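Local structure of glucokinase (Enterococcus faecalis, 2QM1) at residues B[265-270]-B[302-307]; B[121-126]-B[149-154]; B[260-265]-B[296-301]; B[21-26]-B[311-316]; B[195-200]-B[220-225]. The protein probably phosphorylates glucose with ATP, and carries bound zinc and magnesium ions. One frame throughout, in Å; residues are numbered along the deposited sequence.

How the contacts relate
Contact 4 pairs segment 21-26 with segment 311-316, so its loop takes in nearly the whole chain and all the other contacts; it fastens the sheet of strand 17-24 to helix 310-318 near the C terminus. Within that span, contact 2 comes first, closing residues 121-154 between helix 117-128 and strand 146-152. Contact 5 follows separately, joining helix 193-203 to segment 220-225. Contacts 3 and 1 then cross, their segments alternating along the chain and sharing Ser265: contact 3 starts the parallel pairing of strands 265-269 and 300-303, and contact 1 carries it on. Glu125 bridges contacts 2 and 1, bonding Glu305 N and Leu306 N.

Contact 1: residues B[265-270]-B[302-307]; sequences SVVIGG and KLAELG
Lys302 and Ile268 anchor three backbone hydrogen bonds that join strand 265-269 to the end of strand 300-303. Lys302 uses both of its backbone polar groups: its N donates to Val266 O over 2.9 Å in a nearly straight bond (171° at the hydrogen), and its O accepts from Ile268 N, also at 2.9 Å. One residue thus bonds to the two that flank Val267, the signature of parallel pairing, and the CA atoms of Val267 and Lys302 are 4.7 Å apart. The third bond, Ala304 N to Ile268 O at 2.8 Å, is more bent (149°), with the donor above the carbonyl plane, just where segment 302-307 leaves its strand.

The side-chain contacts are mostly carbon against carbon. Val267 places CG1 anti to its backbone N (chi1 -179°) and beside Ala304, whose CA lies only 3.5 Å from CG1, a tight fit. Ala304 CB comes within 3.6 Å of Gly269 CA. At the other end the extended Lys302 side chain runs past Ser265, bringing CD 3.8 Å from Ser265 CB.

The charged end of Lys302 is served elsewhere: NZ bonds to Ala130 O and forms a weak, long ion pair with Glu132. Helix 277-289 lies between the two strands in the chain, a beta-alpha-beta crossover in a sheet of this actin-like ATPase clan member. The contact divides its work: backbone bonds fix the register, while the lysine's methylenes serve as apolar surface and its ammonium is led away to a separate polar site.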
# COMPACT_ATOMS: atom_id res chain seq x y z
N SER B 265 1.11 0.07 12.80
CA SER B 265 2.20 1.02 12.97
C SER B 265 3.08 1.19 11.72
O SER B 265 3.16 0.30 10.87
CB SER B 265 3.07 0.60 14.17
OG SER B 265 3.83 -0.55 13.89
N VAL B 266 3.67 2.38 11.63
CA VAL B 266 4.83 2.69 10.77
C VAL B 266 6.06 2.74 11.68
O VAL B 266 6.13 3.55 12.62
CB VAL B 266 4.59 4.03 10.03
CG1 VAL B 266 5.82 4.52 9.20
CG2 VAL B 266 3.31 3.89 9.13
N VAL B 267 7.00 1.84 11.44
CA VAL B 267 8.24 1.76 12.25
C VAL B 267 9.40 2.43 11.50
O VAL B 267 9.70 2.04 10.37
CB VAL B 267 8.59 0.28 12.59
CG1 VAL B 267 9.87 0.20 13.45
CG2 VAL B 267 7.39 -0.39 13.28
N ILE B 268 10.03 3.43 12.12
CA ILE B 268 11.19 4.09 11.54
C ILE B 268 12.53 3.53 12.06
O ILE B 268 12.81 3.56 13.25
CB ILE B 268 11.16 5.62 11.78
CG1 ILE B 268 9.83 6.27 11.34
CG2 ILE B 268 12.35 6.30 11.06
CD1 ILE B 268 9.49 7.50 12.23
N GLY B 269 13.37 3.04 11.15
CA GLY B 269 14.63 2.42 11.56
C GLY B 269 15.77 3.01 10.75
O GLY B 269 15.57 3.95 10.00
N GLY B 270 16.96 2.42 10.90
CA GLY B 270 18.13 2.83 10.15
C GLY B 270 18.89 3.81 11.01
O GLY B 270 18.44 4.13 12.09
N LYS B 302 6.20 4.75 15.26
CA LYS B 302 7.11 4.09 16.19
C LYS B 302 8.57 4.18 15.73
O LYS B 302 8.83 4.42 14.54
CB LYS B 302 6.69 2.61 16.37
CG LYS B 302 5.24 2.42 16.84
CD LYS B 302 5.11 0.99 17.38
CE LYS B 302 3.70 0.76 17.96
NZ LYS B 302 3.46 -0.72 18.25
N LEU B 303 9.51 4.03 16.68
CA LEU B 303 10.93 3.83 16.39
C LEU B 303 11.28 2.34 16.34
O LEU B 303 10.64 1.52 17.03
CB LEU B 303 11.77 4.47 17.45
CG LEU B 303 11.82 5.98 17.55
CD1 LEU B 303 12.42 6.30 18.92
CD2 LEU B 303 12.65 6.57 16.41
N ALA B 304 12.25 1.96 15.51
CA ALA B 304 12.67 0.54 15.44
C ALA B 304 13.28 0.17 16.79
O ALA B 304 13.94 1.01 17.41
CB ALA B 304 13.72 0.36 14.39
N GLU B 305 13.09 -1.08 17.24
CA GLU B 305 13.72 -1.49 18.51
C GLU B 305 15.01 -2.34 18.38
O GLU B 305 15.79 -2.40 19.31
CB GLU B 305 12.69 -2.13 19.46
CG GLU B 305 11.52 -1.18 19.84
CD GLU B 305 10.26 -1.87 20.36
OE1 GLU B 305 10.30 -3.09 20.63
OE2 GLU B 305 9.20 -1.18 20.53
N LEU B 306 15.25 -2.91 17.21
CA LEU B 306 16.32 -3.91 17.04
C LEU B 306 17.62 -3.42 16.49
O LEU B 306 18.57 -4.21 16.43
CB LEU B 306 15.87 -5.08 16.19
CG LEU B 306 14.57 -5.77 16.58
CD1 LEU B 306 14.17 -6.79 15.55
CD2 LEU B 306 14.71 -6.38 17.96
N GLY B 307 17.67 -2.15 16.08
CA GLY B 307 18.88 -1.60 15.46
C GLY B 307 19.25 -2.44 14.26
O GLY B 307 18.36 -2.95 13.53

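Contact 2: residues B[121-126]-B[149-154]; sequences AALGER and GIVAAG
Ala122 and Gly149 bring helix 117-128 and strand 146-152 closest, by a methyl against a backbone carbon. The methyl carbon CB of Ala122 rests 3.6 Å from Gly149 CA, and the two CA atoms are 5.1 Å apart. This intimacy agrees with the small size of both residues, although the axes of the short helical and strand segments stay 7.9 Å apart, with their directions 53° from parallel.

Apolar packing continues one helical turn on, around Val151. Arg126 holds CG anti to its backbone N (chi1 178°) and stays extended as far as NE, so its methylenes reach over the valine at about a right angle. Arg126 CD is 3.8 Å from Val151 CG1. A looser touch joins Leu123 CD2 to Val151 CG2 at 4.4 Å.

The third kind of interaction involves the guanidinium plane. Val151 CG1 lies over one of its faces, offset toward the rim and 3.7 Å from Arg126 NE. The polar demand of NE is met outside the pair by a hydrogen bond to Asn134 O, which should help fix the group's rotation. Arg126 NH2 is 4.0 Å from Gly154 O, too far for a bond.

Gly149 adjoins Gly148, which with Asn116 and Asn119 forms the magnesium site, so the tight end of the packing borders that metal. Phe139 of strand 137-142 also packs on Ala122, Leu123 also touches Ser317 and Leu318 of helix 310-318, and on the other face of the strand Ile150 meets Thr260 of the second subunit.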
# COMPACT_ATOMS: atom_id res chain seq x y z
N ALA B 121 14.26 -6.88 7.05
CA ALA B 121 14.33 -6.01 8.23
C ALA B 121 12.94 -5.70 8.81
O ALA B 121 12.73 -5.77 10.02
CB ALA B 121 15.12 -4.73 7.91
N ALA B 122 11.98 -5.41 7.93
CA ALA B 122 10.60 -5.27 8.28
C ALA B 122 10.07 -6.49 9.01
O ALA B 122 9.37 -6.36 10.01
CB ALA B 122 9.74 -4.98 6.98
N LEU B 123 10.37 -7.70 8.50
CA LEU B 123 9.92 -8.92 9.15
C LEU B 123 10.54 -9.03 10.54
O LEU B 123 9.94 -9.58 11.46
CB LEU B 123 10.38 -10.16 8.35
CG LEU B 123 9.76 -10.46 6.99
CD1 LEU B 123 10.46 -11.64 6.24
CD2 LEU B 123 8.29 -10.72 7.12
N GLY B 124 11.81 -8.62 10.65
CA GLY B 124 12.54 -8.68 11.93
C GLY B 124 11.88 -7.75 12.95
O GLY B 124 11.69 -8.12 14.13
N GLU B 125 11.58 -6.53 12.53
CA GLU B 125 10.93 -5.59 13.49
C GLU B 125 9.50 -6.04 13.82
O GLU B 125 9.07 -6.00 14.96
CB GLU B 125 11.01 -4.12 13.02
CG GLU B 125 12.44 -3.61 13.07
CD GLU B 125 12.87 -3.14 14.47
OE1 GLU B 125 12.00 -3.06 15.39
OE2 GLU B 125 14.06 -2.82 14.62
N ARG B 126 8.79 -6.57 12.85
CA ARG B 126 7.49 -7.15 13.20
C ARG B 126 7.58 -8.30 14.24
O ARG B 126 6.79 -8.35 15.19
CB ARG B 126 6.76 -7.58 11.94
CG ARG B 126 5.44 -8.24 12.21
CD ARG B 126 4.80 -8.58 10.91
NE ARG B 126 3.63 -9.40 11.11
CZ ARG B 126 3.55 -10.65 10.66
NH1 ARG B 126 4.58 -11.21 9.97
NH2 ARG B 126 2.46 -11.34 10.88
N GLY B 149 9.64 -1.96 4.05
CA GLY B 149 8.93 -3.22 3.91
C GLY B 149 7.51 -3.02 4.43
O GLY B 149 7.29 -2.27 5.39
N ILE B 150 6.58 -3.67 3.74
CA ILE B 150 5.15 -3.66 4.09
C ILE B 150 4.59 -5.03 4.36
O ILE B 150 4.60 -5.91 3.50
CB ILE B 150 4.29 -2.99 2.94
CG1 ILE B 150 4.79 -1.54 2.70
CG2 ILE B 150 2.82 -3.10 3.36
CD1 ILE B 150 4.09 -0.62 1.56
N VAL B 151 4.13 -5.22 5.57
CA VAL B 151 3.35 -6.39 5.91
C VAL B 151 1.87 -5.92 6.00
O VAL B 151 1.54 -4.97 6.69
CB VAL B 151 3.84 -7.01 7.24
CG1 VAL B 151 2.91 -8.05 7.70
CG2 VAL B 151 5.24 -7.57 7.07
N ALA B 152 1.00 -6.56 5.23
CA ALA B 152 -0.38 -6.13 5.18
C ALA B 152 -1.18 -7.40 5.17
O ALA B 152 -0.84 -8.35 4.42
CB ALA B 152 -0.61 -5.35 3.86
N ALA B 153 -2.25 -7.43 5.99
CA ALA B 153 -3.08 -8.65 6.19
C ALA B 153 -2.24 -9.90 6.47
O ALA B 153 -2.54 -11.02 5.99
CB ALA B 153 -4.13 -8.89 5.00
N GLY B 154 -1.22 -9.72 7.29
CA GLY B 154 -0.37 -10.84 7.67
C GLY B 154 0.73 -11.26 6.71
O GLY B 154 1.56 -12.12 7.06

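Contact 3: residues B[260-265]-B[296-301]; sequences TLNPDS and RNSTKI
Thr299 meets Pro263 with every atom of its side chain. At the branch point, Thr299 CB lies 3.3 Å from Pro263 O. From there OG1 donates a hydrogen bond to Pro263 O over 2.7 Å; the hydroxyl sits in the carbonyl plane, and the C=O...O angle is 147°. OG1 stands beside the backbone N (chi1 -61°), which leaves CG2 anti to that N and packed on CG and CD of the proline ring, 3.7 Å from Pro263 CG.

One residue further along, Lys300 N donates to Asp264 O at 3.0 Å, and Ser265 CA approaches Lys300 O at 3.2 Å in a CA-H...O contact. The side chains of Asp264 and Lys300 form a long salt bridge, OD2 to NZ 3.9 Å, the lysine chain bending in its outer torsions. This is the entry of two neighbouring parallel strands, where the loops after helices 237-261 and 293-296 lead into the sheet; beside it Ala161 of the second subunit packs on Asn262 and Ser298.

The chemistry implies a graded junction: a short hydroxyl bond holds the buried loop after helix 237-261, a backbone bond starts the strand, and the long charge pair probably adds only modestly.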
# COMPACT_ATOMS: atom_id res chain seq x y z
N THR B 260 -3.68 5.02 2.91
CA THR B 260 -3.92 3.96 1.91
C THR B 260 -3.95 2.57 2.56
O THR B 260 -4.69 1.70 2.09
CB THR B 260 -2.74 3.91 0.94
OG1 THR B 260 -2.69 5.14 0.24
CG2 THR B 260 -2.88 2.73 -0.07
N LEU B 261 -3.11 2.36 3.57
CA LEU B 261 -2.85 1.02 4.14
C LEU B 261 -3.31 0.85 5.60
O LEU B 261 -3.52 -0.27 6.06
CB LEU B 261 -1.37 0.69 4.04
CG LEU B 261 -0.84 0.43 2.61
CD1 LEU B 261 0.69 0.49 2.45
CD2 LEU B 261 -1.41 -0.89 2.16
N ASN B 262 -3.43 1.97 6.32
CA ASN B 262 -3.89 1.94 7.70
C ASN B 262 -3.18 0.89 8.59
O ASN B 262 -3.83 0.14 9.28
CB ASN B 262 -5.41 1.67 7.76
CG ASN B 262 -5.98 1.90 9.16
OD1 ASN B 262 -5.41 2.67 9.98
ND2 ASN B 262 -7.07 1.26 9.45
N PRO B 263 -1.85 0.86 8.61
CA PRO B 263 -1.18 -0.24 9.34
C PRO B 263 -1.29 -0.01 10.84
O PRO B 263 -1.62 1.06 11.27
CB PRO B 263 0.29 -0.10 8.90
CG PRO B 263 0.43 1.41 8.74
CD PRO B 263 -0.89 1.83 8.07
N ASP B 264 -1.04 -1.02 11.65
CA ASP B 264 -1.13 -0.78 13.10
C ASP B 264 -0.02 0.22 13.47
O ASP B 264 -0.20 1.13 14.30
CB ASP B 264 -0.99 -2.06 13.90
CG ASP B 264 -0.91 -1.81 15.40
OD1 ASP B 264 0.10 -2.23 16.01
OD2 ASP B 264 -1.83 -1.18 15.96
N SER B 265 1.11 0.07 12.80
CA SER B 265 2.20 1.02 12.97
C SER B 265 3.08 1.19 11.72
O SER B 265 3.16 0.30 10.87
CB SER B 265 3.07 0.60 14.17
OG SER B 265 3.83 -0.55 13.89
N ARG B 296 -5.68 8.70 11.78
CA ARG B 296 -5.03 9.47 12.86
C ARG B 296 -5.15 8.79 14.21
O ARG B 296 -4.24 8.86 15.03
CB ARG B 296 -5.77 10.78 13.08
CG ARG B 296 -5.66 11.74 12.00
CD ARG B 296 -6.54 12.85 12.41
NE ARG B 296 -5.75 14.04 12.43
CZ ARG B 296 -5.86 15.02 13.30
NH1 ARG B 296 -6.71 14.98 14.29
NH2 ARG B 296 -5.04 16.03 13.16
N ASN B 297 -6.31 8.21 14.45
CA ASN B 297 -6.67 7.74 15.77
C ASN B 297 -6.34 6.28 15.88
O ASN B 297 -6.70 5.63 16.87
CB ASN B 297 -8.15 7.95 16.01
CG ASN B 297 -8.55 9.45 16.02
OD1 ASN B 297 -9.60 9.84 15.54
ND2 ASN B 297 -7.70 10.26 16.56
N SER B 298 -5.69 5.73 14.85
CA SER B 298 -5.36 4.30 14.91
C SER B 298 -3.88 3.94 14.59
O SER B 298 -3.23 3.29 15.39
CB SER B 298 -6.36 3.48 14.09
OG SER B 298 -6.41 3.90 12.73
N THR B 299 -3.36 4.42 13.45
CA THR B 299 -1.98 4.11 13.03
C THR B 299 -0.95 4.86 13.89
O THR B 299 -1.07 6.07 14.11
CB THR B 299 -1.75 4.34 11.52
OG1 THR B 299 -2.62 3.46 10.73
CG2 THR B 299 -0.25 4.05 11.17
N LYS B 300 0.02 4.10 14.44
CA LYS B 300 0.99 4.71 15.36
C LYS B 300 2.36 4.89 14.72
O LYS B 300 2.79 4.02 13.95
CB LYS B 300 1.11 3.88 16.64
CG LYS B 300 -0.23 3.79 17.40
CD LYS B 300 -0.15 2.85 18.60
CE LYS B 300 -0.44 1.40 18.19
NZ LYS B 300 -1.30 0.81 19.27
N ILE B 301 3.02 6.00 15.03
CA ILE B 301 4.39 6.25 14.54
C ILE B 301 5.42 5.77 15.61
O ILE B 301 5.48 6.31 16.71
CB ILE B 301 4.64 7.72 14.12
CG1 ILE B 301 3.66 8.19 13.00
CG2 ILE B 301 6.09 7.94 13.66
CD1 ILE B 301 3.48 7.12 11.77

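Contact 4: residues B[21-26]-B[311-316]; sequences AILTTD and GVIGAA
Leu23 and Ala21 put their side chains against helix 310-318 from one face of strand 17-24. Leu23 divides its two methyls between two helix residues. CD1 sits 3.6 Å from Ala316 CB, whereas CD2 lies 3.9 Å from Ile313 CG1, the side chains of Leu23 and Ile313 crossing at about a right angle. Leu23 chi2 is 93°, away from the usual staggered positions, and this turn spreads the methyls across the helix surface. Two residues back, Ala21 CB meets Val312 CG1 at 3.7 Å, and Val312 CG2 comes 3.5 Å from the backbone N of Ala21.

The next shell explains the spacing. Val312 and Ala316 stand one helical turn apart, linked by the bond from Ala316 N to Val312 O (2.9 Å), so they form a single stripe along the helix, matched by Ala21 and Leu23 on the strand. The short axes approach to 8.9 Å and cross at -58°.

Farther out, the strand is held in its sheet by backbone bonds of Ala21 with Gly10 and of Leu23 with Ile8, and Ile8 also touches Ala316. Ile313 leads on to Trp127 and Lys128 of helix 117-128. A C-terminal helix thus packs on the N-terminal sheet of strands 7-13 and 17-24, consistent with the actin-like ATPase clan.

With no polar bond between the segments, adhesion rests on van der Waals packing of aliphatic groups: Leu23 spans the wider separation, 7.3 Å between its CA and that of Ala316 against 6.1 Å for the CA atoms of Ala21 and Val312.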
# COMPACT_ATOMS: atom_id res chain seq x y z
N ALA B 21 23.80 -14.59 11.25
CA ALA B 21 23.52 -15.03 12.61
C ALA B 21 22.91 -16.39 12.57
O ALA B 21 22.29 -16.75 11.57
CB ALA B 21 22.57 -14.09 13.33
N ILE B 22 23.06 -17.08 13.69
CA ILE B 22 22.41 -18.32 13.99
C ILE B 22 21.49 -18.07 15.17
O ILE B 22 21.89 -17.51 16.19
CB ILE B 22 23.41 -19.43 14.31
CG1 ILE B 22 24.17 -19.83 13.03
CG2 ILE B 22 22.68 -20.63 14.87
CD1 ILE B 22 25.42 -20.56 13.33
N LEU B 23 20.25 -18.50 15.00
CA LEU B 23 19.24 -18.13 15.95
C LEU B 23 18.46 -19.35 16.33
O LEU B 23 18.43 -20.32 15.57
CB LEU B 23 18.30 -17.10 15.30
CG LEU B 23 18.81 -15.69 14.96
CD1 LEU B 23 19.33 -15.59 13.54
CD2 LEU B 23 17.71 -14.64 15.13
N THR B 24 17.80 -19.31 17.49
CA THR B 24 16.81 -20.35 17.83
C THR B 24 15.60 -20.12 16.95
O THR B 24 15.43 -19.02 16.38
CB THR B 24 16.31 -20.26 19.29
OG1 THR B 24 15.59 -19.03 19.45
CG2 THR B 24 17.47 -20.30 20.30
N THR B 25 14.74 -21.15 16.84
CA THR B 25 13.55 -21.01 16.04
C THR B 25 12.60 -19.97 16.61
O THR B 25 11.73 -19.53 15.90
CB THR B 25 12.79 -22.34 15.80
OG1 THR B 25 12.33 -22.87 17.05
CG2 THR B 25 13.68 -23.41 15.02
N ASP B 26 12.74 -19.60 17.89
CA ASP B 26 12.00 -18.44 18.45
C ASP B 26 12.68 -17.09 18.14
O ASP B 26 12.25 -16.05 18.65
CB ASP B 26 11.86 -18.60 19.97
CG ASP B 26 10.79 -17.67 20.58
OD1 ASP B 26 9.71 -17.48 19.94
OD2 ASP B 26 11.02 -17.15 21.71
N GLY B 311 17.82 -7.07 10.38
CA GLY B 311 18.05 -7.76 9.10
C GLY B 311 18.22 -9.26 9.20
O GLY B 311 17.55 -10.03 8.51
N VAL B 312 19.14 -9.65 10.08
CA VAL B 312 19.52 -11.03 10.33
C VAL B 312 18.37 -11.83 11.02
O VAL B 312 18.09 -12.99 10.66
CB VAL B 312 20.94 -10.94 11.05
CG1 VAL B 312 20.91 -10.85 12.62
CG2 VAL B 312 21.96 -11.72 10.43
N ILE B 313 17.66 -11.14 11.90
CA ILE B 313 16.45 -11.62 12.57
C ILE B 313 15.29 -11.85 11.58
O ILE B 313 14.71 -12.94 11.53
CB ILE B 313 16.06 -10.67 13.77
CG1 ILE B 313 17.09 -10.79 14.92
CG2 ILE B 313 14.66 -10.99 14.28
CD1 ILE B 313 16.92 -9.76 16.08
N GLY B 314 14.97 -10.85 10.77
CA GLY B 314 13.95 -11.00 9.75
C GLY B 314 14.30 -12.04 8.72
O GLY B 314 13.43 -12.81 8.30
N ALA B 315 15.58 -12.04 8.27
CA ALA B 315 16.05 -13.01 7.28
C ALA B 315 15.88 -14.41 7.79
O ALA B 315 15.32 -15.27 7.12
CB ALA B 315 17.47 -12.78 6.93
N ALA B 316 16.38 -14.63 9.01
CA ALA B 316 16.15 -15.85 9.71
C ALA B 316 14.68 -16.30 9.69
O ALA B 316 14.43 -17.48 9.47
CB ALA B 316 16.65 -15.74 11.14

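Contact 5: residues B[195-200]-B[220-225]; sequences GVVRVA and GQDVSS
Val223 O is approached by a carbon, Val197 CG2, at 3.2 Å. A second oxygen is met the same way: Ser225 OG lies 3.4 Å from Val196 CG2 and 3.7 Å from Val196 CB, with the CG2 methyl nearest the hydroxyl. These are van der Waals approaches, and the interface between helix 193-203 and segment 220-225 has no hydrogen bonds of its own.

Val197 also turns its other methyl toward the loop: CG1 is 4.3 Å from Asp222 OD2, a carboxylate oxygen with a weak, long ion pair to Arg201. Neighbouring positions on the helix thus serve different parts of the segment: Val196 meets the start of helix 225-233, Val197 the loop before it. The helix backbone is regular here, with Ala200 N bonded to Val196 O at 2.9 Å. Beyond them, Val196 packs on Val246 of helix 237-261, and Val223 on Ala216 of helix 212-218.

The loop itself has a recognisable build. Gly220, at positive phi (97°), closes helix 212-218 with a Schellman motif, and Ser224 takes the N-cap position of helix 225-233, its OG hydrogen-bonded to Asp227 OD1. The result is a short connection between two helices, with a Schellman motif at one end and an N-cap at the other, packed against helix 193-203 in the helical part of this ROK-family chain.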
# COMPACT_ATOMS: atom_id res chain seq x y z
N GLY B 195 20.45 13.12 1.97
CA GLY B 195 19.30 13.98 1.69
C GLY B 195 19.10 15.08 2.71
O GLY B 195 18.75 16.18 2.37
N VAL B 196 19.32 14.77 3.97
CA VAL B 196 19.18 15.75 5.05
C VAL B 196 20.15 16.93 4.89
O VAL B 196 19.78 18.10 5.04
CB VAL B 196 19.37 15.10 6.42
CG1 VAL B 196 19.46 16.20 7.55
CG2 VAL B 196 18.27 14.08 6.73
N VAL B 197 21.40 16.60 4.57
CA VAL B 197 22.45 17.55 4.22
C VAL B 197 22.00 18.34 3.01
O VAL B 197 22.09 19.57 2.99
CB VAL B 197 23.79 16.77 3.93
CG1 VAL B 197 24.86 17.64 3.11
CG2 VAL B 197 24.37 16.21 5.22
N ARG B 198 21.51 17.66 1.98
CA ARG B 198 21.07 18.41 0.81
C ARG B 198 19.95 19.38 1.18
O ARG B 198 19.95 20.50 0.74
CB ARG B 198 20.65 17.45 -0.30
CG ARG B 198 20.49 18.08 -1.66
CD ARG B 198 20.62 16.97 -2.72
NE ARG B 198 20.00 15.76 -2.21
CZ ARG B 198 20.53 14.53 -2.20
NH1 ARG B 198 21.72 14.25 -2.73
NH2 ARG B 198 19.81 13.56 -1.66
N VAL B 199 19.02 18.97 2.03
CA VAL B 199 17.93 19.87 2.42
C VAL B 199 18.55 21.04 3.19
O VAL B 199 18.07 22.17 3.12
CB VAL B 199 16.89 19.15 3.32
CG1 VAL B 199 16.08 20.15 4.14
CG2 VAL B 199 15.96 18.22 2.48
N ALA B 200 19.57 20.75 3.99
CA ALA B 200 20.17 21.81 4.79
C ALA B 200 21.00 22.77 3.89
O ALA B 200 20.92 23.99 4.06
CB ALA B 200 21.01 21.19 5.95
N GLY B 220 30.89 22.80 3.75
CA GLY B 220 31.01 21.58 2.98
C GLY B 220 31.05 20.27 3.76
O GLY B 220 31.37 19.21 3.21
N GLN B 221 30.73 20.34 5.05
CA GLN B 221 30.74 19.14 5.87
C GLN B 221 29.54 18.23 5.59
O GLN B 221 28.41 18.70 5.42
CB GLN B 221 30.82 19.49 7.35
CG GLN B 221 32.10 20.21 7.80
CD GLN B 221 32.17 20.32 9.31
OE1 GLN B 221 32.70 21.28 9.85
NE2 GLN B 221 31.62 19.33 10.00
N ASP B 222 29.81 16.92 5.54
CA ASP B 222 28.76 15.92 5.42
C ASP B 222 28.34 15.44 6.80
O ASP B 222 28.55 14.27 7.19
CB ASP B 222 29.23 14.78 4.55
CG ASP B 222 29.56 15.25 3.16
OD1 ASP B 222 30.74 15.25 2.80
OD2 ASP B 222 28.61 15.67 2.45
N VAL B 223 27.73 16.37 7.53
CA VAL B 223 27.28 16.16 8.89
C VAL B 223 26.23 15.08 8.93
O VAL B 223 25.35 15.06 8.08
CB VAL B 223 26.71 17.46 9.49
CG1 VAL B 223 26.44 17.26 10.97
CG2 VAL B 223 27.72 18.58 9.30
N SER B 224 26.35 14.18 9.89
CA SER B 224 25.39 13.09 10.00
C SER B 224 23.98 13.62 10.33
O SER B 224 23.84 14.74 10.83
CB SER B 224 25.85 12.09 11.06
OG SER B 224 25.64 12.63 12.34
N SER B 225 22.96 12.83 10.01
CA SER B 225 21.57 13.16 10.37
C SER B 225 21.41 13.25 11.89
O SER B 225 20.70 14.13 12.39
CB SER B 225 20.60 12.11 9.82
OG SER B 225 20.49 12.19 8.41